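Side-chain contact in EST1E (PDB 2WTM), which hydrolyses esters of ferulic acid and, being promiscuous, probably a range of other ester substrates as well: residues A88-D91 and Y92-L96. Sequence-based numbering, arbitrary orientation.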
ATOM      1  N   ALA A  88       9.312  -3.818   7.271  1.00 11.11           N
ATOM      2  CA  ALA A  88       9.595  -4.254   8.651  1.00 10.34           C
ATOM      3  C   ALA A  88      10.807  -5.156   8.700  1.00 12.44           C
ATOM      4  O   ALA A  88      11.624  -5.100   9.646  1.00 10.97           O
ATOM      5  CB  ALA A  88       8.427  -4.907   9.225  1.00 11.47           C
ATOM      6  N   VAL A  89      10.932  -6.010   7.706  1.00 10.42           N
ATOM      7  CA  VAL A  89      12.040  -6.959   7.714  1.00 10.58           C
ATOM      8  C   VAL A  89      13.316  -6.146   7.400  1.00 11.92           C
ATOM      9  O   VAL A  89      14.401  -6.429   7.983  1.00 13.34           O
ATOM     10  CB  VAL A  89      11.800  -8.079   6.673  1.00 10.69           C
ATOM     11  CG1 VAL A  89      13.061  -8.899   6.423  1.00 11.81           C
ATOM     12  CG2 VAL A  89      10.636  -8.960   7.050  1.00 11.64           C
ATOM     13  N   VAL A  90      13.295  -5.236   6.425  1.00 11.99           N
ATOM     14  CA  VAL A  90      14.460  -4.360   6.177  1.00 11.30           C
ATOM     15  C   VAL A  90      14.846  -3.546   7.439  1.00 11.31           C
ATOM     16  O   VAL A  90      16.002  -3.481   7.824  1.00 11.77           O
ATOM     17  CB  VAL A  90      14.173  -3.416   5.049  1.00 11.31           C
ATOM     18  CG1 VAL A  90      15.330  -2.315   4.896  1.00 13.07           C
ATOM     19  CG2 VAL A  90      13.984  -4.102   3.732  1.00 12.13           C
ATOM     20  N   ASP A  91      13.871  -3.071   8.171  1.00 11.68           N
ATOM     21  CA  ASP A  91      14.164  -2.264   9.388  1.00 12.40           C
ATOM     22  C   ASP A  91      14.824  -3.135  10.448  1.00 13.41           C
ATOM     23  O   ASP A  91      15.678  -2.632  11.226  1.00 13.05           O
ATOM     24  CB  ASP A  91      12.908  -1.520   9.898  1.00 12.19           C
ATOM     25  CG  ASP A  91      12.520  -0.360   8.967  1.00 13.02           C
ATOM     26  OD1 ASP A  91      13.364   0.032   8.132  1.00 15.78           O
ATOM     27  OD2 ASP A  91      11.357   0.090   9.131  1.00 13.92           O
ATOM     28  N   TYR A  92      14.428  -4.386  10.514  1.00 14.25           N
ATOM     29  CA  TYR A  92      15.017  -5.355  11.460  1.00 14.21           C
ATOM     30  C   TYR A  92      16.464  -5.611  11.037  1.00 14.15           C
ATOM     31  O   TYR A  92      17.400  -5.585  11.865  1.00 16.26           O
ATOM     32  CB  TYR A  92      14.215  -6.660  11.458  1.00 14.90           C
ATOM     33  CG  TYR A  92      14.886  -7.764  12.242  1.00 16.83           C
ATOM     34  CD1 TYR A  92      14.752  -7.790  13.591  1.00 21.68           C
ATOM     35  CD2 TYR A  92      15.654  -8.687  11.621  1.00 21.05           C
ATOM     36  CE1 TYR A  92      15.430  -8.812  14.344  1.00 22.63           C
ATOM     37  CE2 TYR A  92      16.308  -9.687  12.334  1.00 21.22           C
ATOM     38  CZ  TYR A  92      16.189  -9.715  13.665  1.00 23.40           C
ATOM     39  OH  TYR A  92      16.850 -10.729  14.361  1.00 28.70           O
ATOM     40  N   ALA A  93      16.664  -5.882   9.759  1.00 12.93           N
ATOM     41  CA  ALA A  93      17.994  -6.197   9.214  1.00 13.28           C
ATOM     42  C   ALA A  93      19.000  -5.066   9.400  1.00 16.55           C
ATOM     43  O   ALA A  93      20.199  -5.293   9.626  1.00 15.49           O
ATOM     44  CB  ALA A  93      17.857  -6.552   7.713  1.00 14.07           C
ATOM     45  N   LYS A  94      18.545  -3.821   9.255  1.00 15.50           N
ATOM     46  CA  LYS A  94      19.434  -2.636   9.370  1.00 18.28           C
ATOM     47  C   LYS A  94      19.975  -2.500  10.830  1.00 19.56           C
ATOM     48  O   LYS A  94      20.911  -1.755  11.084  1.00 22.49           O
ATOM     49  CB  LYS A  94      18.668  -1.380   9.014  1.00 17.97           C
ATOM     50  CG  LYS A  94      18.426  -1.207   7.576  1.00 19.82           C
ATOM     51  CD  LYS A  94      17.422  -0.061   7.327  1.00 21.15           C
ATOM     52  CE  LYS A  94      18.082   1.298   7.379  1.00 23.47           C
ATOM     53  NZ  LYS A  94      17.053   2.423   7.342  1.00 24.39           N
ATOM     54  N   LYS A  95      19.351  -3.170  11.768  1.00 20.81           N
ATOM     55  CA  LYS A  95      19.822  -3.185  13.167  1.00 22.81           C
ATOM     56  C   LYS A  95      20.758  -4.319  13.520  1.00 23.62           C
ATOM     57  O   LYS A  95      21.240  -4.405  14.658  1.00 23.98           O
ATOM     58  CB  LYS A  95      18.624  -3.178  14.084  1.00 22.87           C
ATOM     59  CG  LYS A  95      17.911  -1.789  13.979  1.00 26.00           C
ATOM     60  CD  LYS A  95      16.660  -1.732  14.809  1.00 28.59           C
ATOM     61  CE  LYS A  95      17.005  -1.463  16.266  1.00 37.62           C
ATOM     62  NZ  LYS A  95      16.258  -2.355  17.246  1.00 42.55           N
ATOM     63  N   LEU A  96      21.011  -5.215  12.574  1.00 23.78           N
ATOM     64  CA  LEU A  96      21.873  -6.361  12.865  1.00 23.67           C
ATOM     65  C   LEU A  96      23.317  -5.888  12.748  1.00 23.23           C
ATOM     66  O   LEU A  96      23.729  -5.422  11.720  1.00 21.66           O
ATOM     67  CB  LEU A  96      21.566  -7.506  11.890  1.00 23.78           C
ATOM     68  CG  LEU A  96      20.178  -8.159  12.080  1.00 23.20           C
ATOM     69  CD1 LEU A  96      19.939  -9.248  11.044  1.00 22.00           C
ATOM     70  CD2 LEU A  96      20.018  -8.684  13.477  1.00 26.24           C
TER
HETATM   71  O   HOH W   1      15.314   2.045   9.050  1.00 35.03           O
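Asp91 and Lys94 stand side by side, one turn apart, near the C-terminal end of helix 79-93, which packs on the central sheet of this alpha/beta-hydrolase fold. Their charges fall short of a direct salt bridge, Asp91 OD1 and Lys94 NZ being 4.5 Å apart. A water spans the gap, donating to Asp91 OD1 at 2.9 Å and accepting from Lys94 NZ at a distance so short that its exact length is doubtful. Both groups also reach the second subunit, where Lys94 forms a salt bridge with Asp158 and Asp91 OD2 takes a hydrogen bond from Asn171; acid and base thus suit a polar dimer interface, each with a polar partner on the second subunit and the two linked to each other by the water.

Among apolar contacts, Val90 CG1 lies 3.9 Å from Lys94 CD, the two side chains crossing at a slant. The lysine side chain also touches Ile102, while its bend at chi3 (81°) swings CE and the ammonium NZ out of line with the chain up to CD. On the sheet side, compact Val89 and Ala93 let the helix sit close to Ile31 and Leu29, whereas the larger Tyr92 spreads over Met4, Ile6 and Leu60.

Backbone bonds of the i to i+4 kind link the two segments, Tyr92 N to Ala88 O and Ala93 N to Val89 O among them. A type I turn runs from Ala93 to Leu96. In the third of these i to i+4 bonds, Lys94 N meets Val90 O at 2.9 Å, while Lys94 CG rests 3.3 Å from that same Val90 O.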